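Local coordinates for protein phosphoserine aminotransferase (Bacillus alcalophilus, PDB 1W23) that catalyses, with pyridoxal 5'-phosphate as cofactor, the reversible transamination of 3-phosphohydroxypyruvate to phosphoserine, the second step of serine biosynthesis from 3-phosphoglycerate, at residues I93-L98 with Q137-D142; P131-F136 with N160-N165; A143-T148 with A167-D172. All blocks are in the same frame, centred on the assembly; numbering follows the deposited sequence.

Interaction 1 (I93-L98 with Q137-D142); sequences IGNYVL and QLNEND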
loop_
_atom_site.group_PDB
_atom_site.type_symbol
_atom_site.label_atom_id
_atom_site.label_comp_id
_atom_site.label_asym_id
_atom_site.label_seq_id
_atom_site.Cartn_x
_atom_site.Cartn_y
_atom_site.Cartn_z
ATOM N N ILE A 93 -11.369 -26.518 9.539
ATOM C CA ILE A 93 -12.235 -25.458 10.098
ATOM C C ILE A 93 -11.403 -24.256 10.473
ATOM O O ILE A 93 -10.378 -24.378 11.132
ATOM C CB ILE A 93 -12.953 -26.008 11.351
ATOM C CG1 ILE A 93 -13.878 -27.190 10.985
ATOM C CG2 ILE A 93 -13.700 -24.921 12.086
ATOM C CD1 ILE A 93 -14.482 -27.907 12.220
ATOM N N GLY A 94 -11.888 -23.068 10.082
ATOM C CA GLY A 94 -11.277 -21.822 10.584
ATOM C C GLY A 94 -11.966 -21.453 11.885
ATOM O O GLY A 94 -13.147 -21.080 11.902
ATOM N N ASN A 95 -11.268 -21.636 13.003
ATOM C CA ASN A 95 -11.854 -21.482 14.338
ATOM C C ASN A 95 -11.470 -20.123 14.912
ATOM O O ASN A 95 -10.276 -19.798 14.915
ATOM C CB ASN A 95 -11.353 -22.628 15.238
ATOM C CG ASN A 95 -12.225 -22.867 16.450
ATOM O OD1 ASN A 95 -13.244 -22.179 16.638
ATOM N ND2 ASN A 95 -11.858 -23.871 17.278
ATOM N N TYR A 96 -12.436 -19.331 15.333
ATOM C CA TYR A 96 -12.250 -17.918 15.726
ATOM C C TYR A 96 -12.693 -17.707 17.151
ATOM O O TYR A 96 -13.738 -18.195 17.585
ATOM C CB TYR A 96 -13.132 -16.986 14.791
ATOM C CG TYR A 96 -12.420 -16.858 13.435
ATOM C CD1 TYR A 96 -12.493 -17.907 12.525
ATOM C CD2 TYR A 96 -11.655 -15.759 13.085
ATOM C CE1 TYR A 96 -11.859 -17.842 11.303
ATOM C CE2 TYR A 96 -10.964 -15.681 11.858
ATOM C CZ TYR A 96 -11.078 -16.713 10.971
ATOM O OH TYR A 96 -10.389 -16.724 9.780
ATOM N N VAL A 97 -11.941 -16.876 17.881
ATOM C CA VAL A 97 -12.341 -16.358 19.170
ATOM C C VAL A 97 -12.837 -14.936 18.936
ATOM O O VAL A 97 -12.080 -14.070 18.454
ATOM C CB VAL A 97 -11.229 -16.380 20.217
ATOM C CG1 VAL A 97 -11.711 -15.846 21.576
ATOM C CG2 VAL A 97 -10.637 -17.770 20.394
ATOM N N LEU A 98 -14.103 -14.667 19.252
ATOM C CA LEU A 98 -14.684 -13.365 19.020
ATOM C C LEU A 98 -14.570 -12.462 20.257
ATOM O O LEU A 98 -15.189 -12.758 21.290
ATOM C CB LEU A 98 -16.146 -13.458 18.629
ATOM C CG LEU A 98 -16.431 -14.251 17.315
ATOM C CD1 LEU A 98 -17.930 -14.241 17.007
ATOM C CD2 LEU A 98 -15.632 -13.686 16.144
ATOM N N GLN A 137 -13.652 -23.851 22.640
ATOM C CA GLN A 137 -14.144 -25.069 22.015
ATOM C C GLN A 137 -13.301 -25.291 20.741
ATOM O O GLN A 137 -13.414 -24.557 19.757
ATOM C CB GLN A 137 -15.626 -24.988 21.710
ATOM C CG GLN A 137 -16.429 -24.678 22.986
ATOM C CD GLN A 137 -16.086 -25.594 24.163
ATOM O OE1 GLN A 137 -15.802 -25.249 25.319
ATOM N NE2 GLN A 137 -16.107 -26.908 23.882
ATOM N N LEU A 138 -12.457 -26.311 20.812
ATOM C CA LEU A 138 -11.493 -26.648 19.785
ATOM C C LEU A 138 -11.944 -27.872 19.011
ATOM O O LEU A 138 -12.677 -28.744 19.559
ATOM C CB LEU A 138 -10.122 -26.857 20.407
ATOM C CG LEU A 138 -9.577 -25.729 21.283
ATOM C CD1 LEU A 138 -8.220 -26.127 21.859
ATOM C CD2 LEU A 138 -9.570 -24.408 20.497
ATOM N N ASN A 139 -11.491 -27.983 17.755
ATOM C CA ASN A 139 -11.879 -29.101 16.902
ATOM C C ASN A 139 -10.621 -29.787 16.419
ATOM O O ASN A 139 -9.627 -29.102 16.093
ATOM C CB ASN A 139 -12.682 -28.639 15.658
ATOM C CG ASN A 139 -13.873 -27.804 16.064
ATOM O OD1 ASN A 139 -14.856 -28.329 16.608
ATOM N ND2 ASN A 139 -13.802 -26.497 15.856
ATOM N N GLU A 140 -10.641 -31.122 16.339
ATOM C CA GLU A 140 -9.465 -31.867 15.856
ATOM C C GLU A 140 -9.036 -31.430 14.427
ATOM O O GLU A 140 -7.838 -31.504 14.112
ATOM C CB GLU A 140 -9.781 -33.344 15.915
ATOM C CG GLU A 140 -10.930 -33.930 15.001
ATOM C CD GLU A 140 -10.887 -35.469 15.115
ATOM O OE1 GLU A 140 -11.594 -36.253 15.868
ATOM O OE2 GLU A 140 -10.009 -35.956 14.295
ATOM N N ASN A 141 -10.016 -31.024 13.634
ATOM C CA ASN A 141 -9.738 -30.633 12.257
ATOM C C ASN A 141 -9.684 -29.121 12.107
ATOM O O ASN A 141 -9.874 -28.602 10.981
ATOM C CB ASN A 141 -10.753 -31.268 11.300
ATOM C CG ASN A 141 -12.201 -30.865 11.556
ATOM O OD1 ASN A 141 -12.612 -30.801 12.732
ATOM N ND2 ASN A 141 -13.004 -30.641 10.524
ATOM N N ASP A 142 -9.436 -28.362 13.177
ATOM C CA ASP A 142 -9.136 -26.938 13.024
ATOM C C ASP A 142 -7.938 -26.743 12.113
ATOM O O ASP A 142 -6.863 -27.338 12.297
ATOM C CB ASP A 142 -8.849 -26.275 14.372
ATOM C CG ASP A 142 -10.058 -26.054 15.239
ATOM O OD1 ASP A 142 -11.212 -26.004 14.736
ATOM O OD2 ASP A 142 -9.859 -25.878 16.477
#
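I93 and D142 face each other as a parallel bridge, their CA atoms 4.5 Å apart, where strand 93-98 begins and the chain comes out of a type I beta turn running from N139 to D142. The contact lies at the N-terminal ends of two neighbouring parallel strands, 93-98 and 142-148, inside the central sheet of the PLP-binding domain. I93 N donates to N141 O over 2.9 Å, in a bent bond (139° at the hydrogen). N95 suits its place because its amide offers two N-H groups, and with CG anti to the backbone N (chi1 -160°) it is held beside the turn. One N-H runs almost straight from N95 ND2 to Q137 O, 3.0 Å away, on a carbonyl lone pair; the other goes to D142 OD2, while H117 supplies a partner for N95 OD1. The aspartate carboxylate closes the turn on itself, taking N139 N on OD2 and N139 ND2 on OD1. With H166 NE2, three N-H donors gather on OD2, which would probably favour the ionised form of the buried D142. I93, apolar as befits its buried position, crosses the side chain of N141 at a slant, I93 CD1 lying 3.5 Å from N141 OD1; N141 ND2 bonds to G91 O. On D142 OD2, N95 ND2 and N139 N arrive from opposite faces of the carboxylate plane.

Interaction 2 (P131-F136 with N160-N165); sequences PDFSEF and NFPEIN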
loop_
_atom_site.group_PDB
_atom_site.type_symbol
_atom_site.label_atom_id
_atom_site.label_comp_id
_atom_site.label_asym_id
_atom_site.label_seq_id
_atom_site.Cartn_x
_atom_site.Cartn_y
_atom_site.Cartn_z
ATOM N N PRO A 131 -12.660 -13.904 26.886
ATOM C CA PRO A 131 -13.122 -15.165 27.530
ATOM C C PRO A 131 -11.964 -15.903 28.125
ATOM O O PRO A 131 -10.809 -15.874 27.697
ATOM C CB PRO A 131 -13.736 -15.939 26.364
ATOM C CG PRO A 131 -13.128 -15.363 25.159
ATOM C CD PRO A 131 -12.835 -13.922 25.429
ATOM N N ASP A 132 -12.261 -16.655 29.209
ATOM C CA ASP A 132 -11.362 -17.563 29.836
ATOM C C ASP A 132 -10.976 -18.638 28.821
ATOM O O ASP A 132 -11.824 -19.176 28.125
ATOM C CB ASP A 132 -12.107 -18.206 31.007
ATOM C CG ASP A 132 -12.447 -17.359 32.196
ATOM O OD1 ASP A 132 -13.245 -17.842 33.046
ATOM O OD2 ASP A 132 -11.886 -16.257 32.327
ATOM N N PHE A 133 -9.693 -18.998 28.776
ATOM C CA PHE A 133 -9.226 -19.950 27.809
ATOM C C PHE A 133 -9.864 -21.315 28.016
ATOM O O PHE A 133 -9.935 -22.094 27.042
ATOM C CB PHE A 133 -7.716 -20.077 27.898
ATOM C CG PHE A 133 -6.976 -18.771 27.589
ATOM C CD1 PHE A 133 -5.635 -18.640 27.935
ATOM C CD2 PHE A 133 -7.557 -17.673 26.979
ATOM C CE1 PHE A 133 -4.885 -17.487 27.716
ATOM C CE2 PHE A 133 -6.836 -16.500 26.773
ATOM C CZ PHE A 133 -5.512 -16.394 27.119
ATOM N N SER A 134 -10.297 -21.634 29.233
ATOM C CA SER A 134 -11.022 -22.866 29.510
ATOM C C SER A 134 -12.331 -22.943 28.708
ATOM O O SER A 134 -12.884 -24.056 28.588
ATOM C CB SER A 134 -11.291 -23.005 31.030
ATOM O OG SER A 134 -12.090 -21.960 31.524
ATOM N N GLU A 135 -12.865 -21.833 28.259
ATOM C CA GLU A 135 -14.086 -21.860 27.510
ATOM C C GLU A 135 -13.886 -22.270 26.029
ATOM O O GLU A 135 -14.878 -22.443 25.313
ATOM C CB GLU A 135 -14.777 -20.507 27.555
ATOM C CG GLU A 135 -14.971 -19.896 28.925
ATOM C CD GLU A 135 -15.424 -18.453 28.906
ATOM O OE1 GLU A 135 -16.292 -18.186 28.007
ATOM O OE2 GLU A 135 -15.068 -17.477 29.673
ATOM N N PHE A 136 -12.633 -22.346 25.588
ATOM C CA PHE A 136 -12.418 -22.470 24.146
ATOM C C PHE A 136 -12.802 -23.862 23.676
ATOM O O PHE A 136 -12.390 -24.906 24.199
ATOM C CB PHE A 136 -10.960 -22.261 23.772
ATOM C CG PHE A 136 -10.443 -20.832 23.866
ATOM C CD1 PHE A 136 -11.116 -19.794 24.474
ATOM C CD2 PHE A 136 -9.183 -20.578 23.328
ATOM C CE1 PHE A 136 -10.524 -18.517 24.503
ATOM C CE2 PHE A 136 -8.655 -19.327 23.335
ATOM C CZ PHE A 136 -9.309 -18.307 23.926
ATOM N N ASN A 160 -2.363 -12.369 28.184
ATOM C CA ASN A 160 -1.430 -13.459 27.850
ATOM C C ASN A 160 -2.162 -14.287 26.806
ATOM O O ASN A 160 -3.315 -13.936 26.438
ATOM C CB ASN A 160 -0.998 -14.237 29.085
ATOM C CG ASN A 160 -2.203 -14.532 29.948
ATOM O OD1 ASN A 160 -3.149 -15.134 29.442
ATOM N ND2 ASN A 160 -2.178 -14.108 31.203
ATOM N N PHE A 161 -1.526 -15.300 26.283
ATOM C CA PHE A 161 -2.025 -16.006 25.112
ATOM C C PHE A 161 -2.117 -17.469 25.405
ATOM O O PHE A 161 -1.302 -18.044 26.122
ATOM C CB PHE A 161 -1.097 -15.751 23.915
ATOM C CG PHE A 161 -1.118 -14.283 23.532
ATOM C CD1 PHE A 161 -0.043 -13.474 23.752
ATOM C CD2 PHE A 161 -2.254 -13.731 22.959
ATOM C CE1 PHE A 161 -0.112 -12.119 23.418
ATOM C CE2 PHE A 161 -2.306 -12.381 22.611
ATOM C CZ PHE A 161 -1.215 -11.569 22.807
ATOM N N PRO A 162 -3.098 -18.127 24.801
ATOM C CA PRO A 162 -3.249 -19.557 25.099
ATOM C C PRO A 162 -2.199 -20.417 24.458
ATOM O O PRO A 162 -1.640 -20.096 23.403
ATOM C CB PRO A 162 -4.626 -19.782 24.489
ATOM C CG PRO A 162 -4.737 -18.854 23.331
ATOM C CD PRO A 162 -4.054 -17.593 23.825
ATOM N N GLU A 163 -1.904 -21.549 25.098
ATOM C CA GLU A 163 -1.047 -22.599 24.602
ATOM C C GLU A 163 -1.932 -23.551 23.821
ATOM O O GLU A 163 -2.734 -24.276 24.405
ATOM C CB GLU A 163 -0.439 -23.380 25.776
ATOM C CG GLU A 163 0.581 -24.404 25.322
ATOM C CD GLU A 163 1.720 -24.666 26.293
ATOM O OE1 GLU A 163 2.188 -25.829 26.237
ATOM O OE2 GLU A 163 2.136 -23.755 27.047
ATOM N N ILE A 164 -1.737 -23.543 22.516
ATOM C CA ILE A 164 -2.501 -24.237 21.464
ATOM C C ILE A 164 -1.542 -25.211 20.819
ATOM O O ILE A 164 -0.466 -24.717 20.427
ATOM C CB ILE A 164 -3.089 -23.160 20.510
ATOM C CG1 ILE A 164 -3.985 -22.204 21.354
ATOM C CG2 ILE A 164 -3.884 -23.521 19.298
ATOM C CD1 ILE A 164 -5.140 -22.916 22.017
ATOM N N ASN A 165 -1.816 -26.485 20.740
ATOM C CA ASN A 165 -0.965 -27.531 20.233
ATOM C C ASN A 165 -1.534 -28.262 19.023
ATOM O O ASN A 165 -0.805 -28.994 18.315
ATOM C CB ASN A 165 -0.653 -28.543 21.401
ATOM C CG ASN A 165 -0.183 -27.910 22.703
ATOM O OD1 ASN A 165 0.885 -27.268 22.810
ATOM N ND2 ASN A 165 -0.898 -28.051 23.847
#
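The ring of F133 lies over the pyrrolidine of P162, whose CB sits 4.0 Å from the ring centroid and 18° off the ring normal, a CH-pi contact over one face. That CB is displaced toward the rim and comes within 3.8 Å of F133 CD1, while P162 CD approaches CZ of the same ring, so two methylene groups of the proline meet the phenyl. A proline fits here because its stiff ring presents C-H groups to an aromatic surface, and a phenylalanine because its broad flat ring can receive them. The outer end of F133 meets N160 in a different way. N160 O lies at the ring edge, near its plane, 3.4 Å from F133 CZ, and the side-chain OD1 is the same distance from CE1. The amide of N160 stands nearly perpendicular to the phenyl, their planes 81° apart. These are contacts of C-H groups with oxygen; N160 O is buried by them and has no partner in the model.

Both segments are connections between strands of the open alpha/beta sheet that binds the cofactor: 131-136 leads toward strand 142-148, and the loop 160-165 leads toward strand 169-172. The first contains a short 3-10 turn, F133 to E135, which puts two phenylalanines on the side facing P162. In F133 the ring carbon CG is anti to the carbonyl carbon (chi1 -62°), directing the phenyl across to the proline. F136 crosses P162 at about a right angle, its CE2 3.9 Å from P162 CG, and also touches V97 and L145 of the sheet. The F161 side chain sets off in the direction away from 131-136; its ring touches I147 and meets that of F187 edge-to-face.

Interaction 3 (A143-T148 with A167-D172); sequences AYLHIT and APLIAD. With PLP (pyridoxal-5'-phosphate), chain J.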
loop_
_atom_site.group_PDB
_atom_site.type_symbol
_atom_site.label_atom_id
_atom_site.label_comp_id
_atom_site.label_asym_id
_atom_site.label_seq_id
_atom_site.Cartn_x
_atom_site.Cartn_y
_atom_site.Cartn_z
ATOM N N ALA A 143 -8.083 -25.841 11.133
ATOM C CA ALA A 143 -6.940 -25.381 10.327
ATOM C C ALA A 143 -6.059 -24.433 11.152
ATOM O O ALA A 143 -4.826 -24.337 10.955
ATOM C CB ALA A 143 -7.427 -24.678 9.071
ATOM N N TYR A 144 -6.654 -23.695 12.067
ATOM C CA TYR A 144 -6.017 -22.685 12.906
ATOM C C TYR A 144 -7.025 -22.245 13.916
ATOM O O TYR A 144 -8.230 -22.467 13.783
ATOM C CB TYR A 144 -5.543 -21.518 12.042
ATOM C CG TYR A 144 -6.561 -20.823 11.191
ATOM C CD1 TYR A 144 -6.631 -21.139 9.822
ATOM C CD2 TYR A 144 -7.456 -19.891 11.695
ATOM C CE1 TYR A 144 -7.567 -20.535 9.001
ATOM C CE2 TYR A 144 -8.395 -19.303 10.886
ATOM C CZ TYR A 144 -8.451 -19.599 9.550
ATOM O OH TYR A 144 -9.371 -19.018 8.705
ATOM N N LEU A 145 -6.524 -21.537 14.948
ATOM C CA LEU A 145 -7.335 -20.800 15.912
ATOM C C LEU A 145 -6.932 -19.342 15.805
ATOM O O LEU A 145 -5.735 -19.051 15.978
ATOM C CB LEU A 145 -7.103 -21.290 17.340
ATOM C CG LEU A 145 -7.963 -20.585 18.402
ATOM C CD1 LEU A 145 -9.429 -20.916 18.212
ATOM C CD2 LEU A 145 -7.454 -20.942 19.780
ATOM N N HIS A 146 -7.881 -18.470 15.482
ATOM C CA HIS A 146 -7.609 -17.041 15.248
ATOM C C HIS A 146 -8.119 -16.216 16.394
ATOM O O HIS A 146 -9.279 -16.370 16.812
ATOM C CB HIS A 146 -8.280 -16.623 13.928
ATOM C CG HIS A 146 -8.031 -15.184 13.562
ATOM N ND1 HIS A 146 -8.697 -14.098 14.171
ATOM C CD2 HIS A 146 -7.233 -14.654 12.607
ATOM C CE1 HIS A 146 -8.268 -12.972 13.568
ATOM N NE2 HIS A 146 -7.362 -13.291 12.633
ATOM N N ILE A 147 -7.263 -15.303 16.888
ATOM C CA ILE A 147 -7.606 -14.353 17.933
ATOM C C ILE A 147 -7.278 -12.947 17.454
ATOM O O ILE A 147 -6.506 -12.734 16.513
ATOM C CB ILE A 147 -6.850 -14.656 19.243
ATOM C CG1 ILE A 147 -5.345 -14.418 19.143
ATOM C CG2 ILE A 147 -7.170 -16.077 19.734
ATOM C CD1 ILE A 147 -4.603 -14.544 20.451
ATOM N N THR A 148 -7.841 -11.963 18.187
ATOM C CA THR A 148 -7.573 -10.551 17.980
ATOM C C THR A 148 -6.975 -10.051 19.300
ATOM O O THR A 148 -7.686 -10.020 20.332
ATOM C CB THR A 148 -8.844 -9.776 17.649
ATOM O OG1 THR A 148 -9.570 -10.471 16.616
ATOM C CG2 THR A 148 -8.518 -8.353 17.255
ATOM N N ALA A 167 -3.333 -27.076 16.341
ATOM C CA ALA A 167 -3.442 -26.244 15.142
ATOM C C ALA A 167 -2.648 -24.971 15.410
ATOM O O ALA A 167 -2.437 -24.637 16.592
ATOM C CB ALA A 167 -4.917 -25.913 14.913
ATOM N N PRO A 168 -2.208 -24.228 14.422
ATOM C CA PRO A 168 -1.523 -22.989 14.697
ATOM C C PRO A 168 -2.422 -21.908 15.247
ATOM O O PRO A 168 -3.556 -21.740 14.824
ATOM C CB PRO A 168 -1.029 -22.603 13.278
ATOM C CG PRO A 168 -1.947 -23.278 12.316
ATOM C CD PRO A 168 -2.254 -24.614 12.976
ATOM N N LEU A 169 -1.867 -21.156 16.190
ATOM C CA LEU A 169 -2.494 -19.962 16.729
ATOM C C LEU A 169 -2.139 -18.765 15.831
ATOM O O LEU A 169 -0.937 -18.557 15.544
ATOM C CB LEU A 169 -2.049 -19.735 18.160
ATOM C CG LEU A 169 -2.647 -18.515 18.892
ATOM C CD1 LEU A 169 -4.140 -18.653 19.071
ATOM C CD2 LEU A 169 -1.957 -18.314 20.260
ATOM N N ILE A 170 -3.143 -18.029 15.409
ATOM C CA ILE A 170 -2.977 -16.878 14.493
ATOM C C ILE A 170 -3.561 -15.667 15.167
ATOM O O ILE A 170 -4.662 -15.775 15.772
ATOM C CB ILE A 170 -3.722 -17.122 13.161
ATOM C CG1 ILE A 170 -3.414 -18.542 12.737
ATOM C CG2 ILE A 170 -3.448 -15.978 12.194
ATOM C CD1 ILE A 170 -2.566 -18.787 11.569
ATOM N N ALA A 171 -2.851 -14.539 15.103
ATOM C CA ALA A 171 -3.367 -13.344 15.782
ATOM C C ALA A 171 -3.285 -12.091 14.920
ATOM O O ALA A 171 -2.236 -11.762 14.342
ATOM C CB ALA A 171 -2.549 -13.093 17.059
ATOM N N ASP A 172 -4.392 -11.369 14.914
ATOM C CA ASP A 172 -4.484 -10.000 14.417
ATOM C C ASP A 172 -4.044 -9.103 15.575
ATOM O O ASP A 172 -4.787 -8.853 16.532
ATOM C CB ASP A 172 -5.926 -9.663 14.024
ATOM C CG ASP A 172 -6.141 -8.225 13.601
ATOM O OD1 ASP A 172 -5.155 -7.419 13.600
ATOM O OD2 ASP A 172 -7.302 -7.910 13.274
HETATM N N1 PLP J . -7.758 -5.306 12.850
HETATM C C2 PLP J . -7.637 -4.431 13.916
HETATM C C2A PLP J . -7.480 -5.036 15.261
HETATM C C3 PLP J . -7.653 -3.064 13.688
HETATM O O3 PLP J . -7.512 -2.233 14.697
HETATM C C4 PLP J . -7.819 -2.562 12.346
HETATM C C4A PLP J . -7.764 -1.094 12.114
HETATM C C5 PLP J . -7.925 -3.488 11.294
HETATM C C6 PLP J . -7.917 -4.843 11.581
HETATM C C5A PLP J . -8.130 -3.071 9.867
HETATM O O4P PLP J . -6.830 -2.655 9.308
HETATM P P PLP J . -6.775 -2.072 7.783
HETATM O O1P PLP J . -7.614 -0.831 7.769
HETATM O O2P PLP J . -7.334 -3.158 6.876
HETATM O O3P PLP J . -5.279 -1.871 7.600
HETATM O O HOH W 1 -9.308 -9.642 13.998
#
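Side chains of the two parallel strands alternate between faces: H146, T148, I170 and D172 occupy one, L145, I147, L169 and A171 the other. On the second face L145 and L169 cross at a slant, CD2 of L145 4.1 Å from CD1 of L169, and the short A171 side chain lets I147 CG1 come within 3.7 Å of its CB. On the first, H146 crosses I170 at about a right angle in the conformer modelled here, and H146 NE2 bonds to Y191 OH. In that conformer Y144 CB also packs on I170 CG1, while the Y144 hydroxyl pairs with Y96. Between the strands the backbone bonds alternate, from L145 N to P168 O through to D172 N to I147 O. At the C-terminal ends, as is usual for alpha/beta sheets, lies the active site. D172 CG is anti to its own nitrogen (chi1 175°), extending the carboxylate to PLP, with OD2 2.7 Å from the pyridine N1. One water donates to D172 OD2 over 2.7 Å and also bonds to T148 OG1, itself hydrogen-bonded to S103 OG; S174 OG meets D172 OD1. Such a carboxylate is consistent with a protonated pyridine nitrogen, which would make the ring a stronger electron sink during transamination.

In the fold
The three contacts form one continuous region of the PLP-binding domain. Interactions 1 and 3 share the sheet: strands 93-98 and 142-148 are neighbours in it, I93 O lies 2.7 Å from A143 N, and Y96 OH is likewise 2.7 Å from Y144 OH, both probable hydrogen bonds. Interaction 2 packs on the face of that sheet bearing V97, L145 and I147: V97 CG2 is 3.8 Å from F136 CZ, and F161 CD2 is 3.5 Å from I147 CD1. Only interaction 3 touches the cofactor, through D172; the F161 side chain in interaction 2 is about 12 Å from PLP, and interaction 1 lies away from the annotated sites.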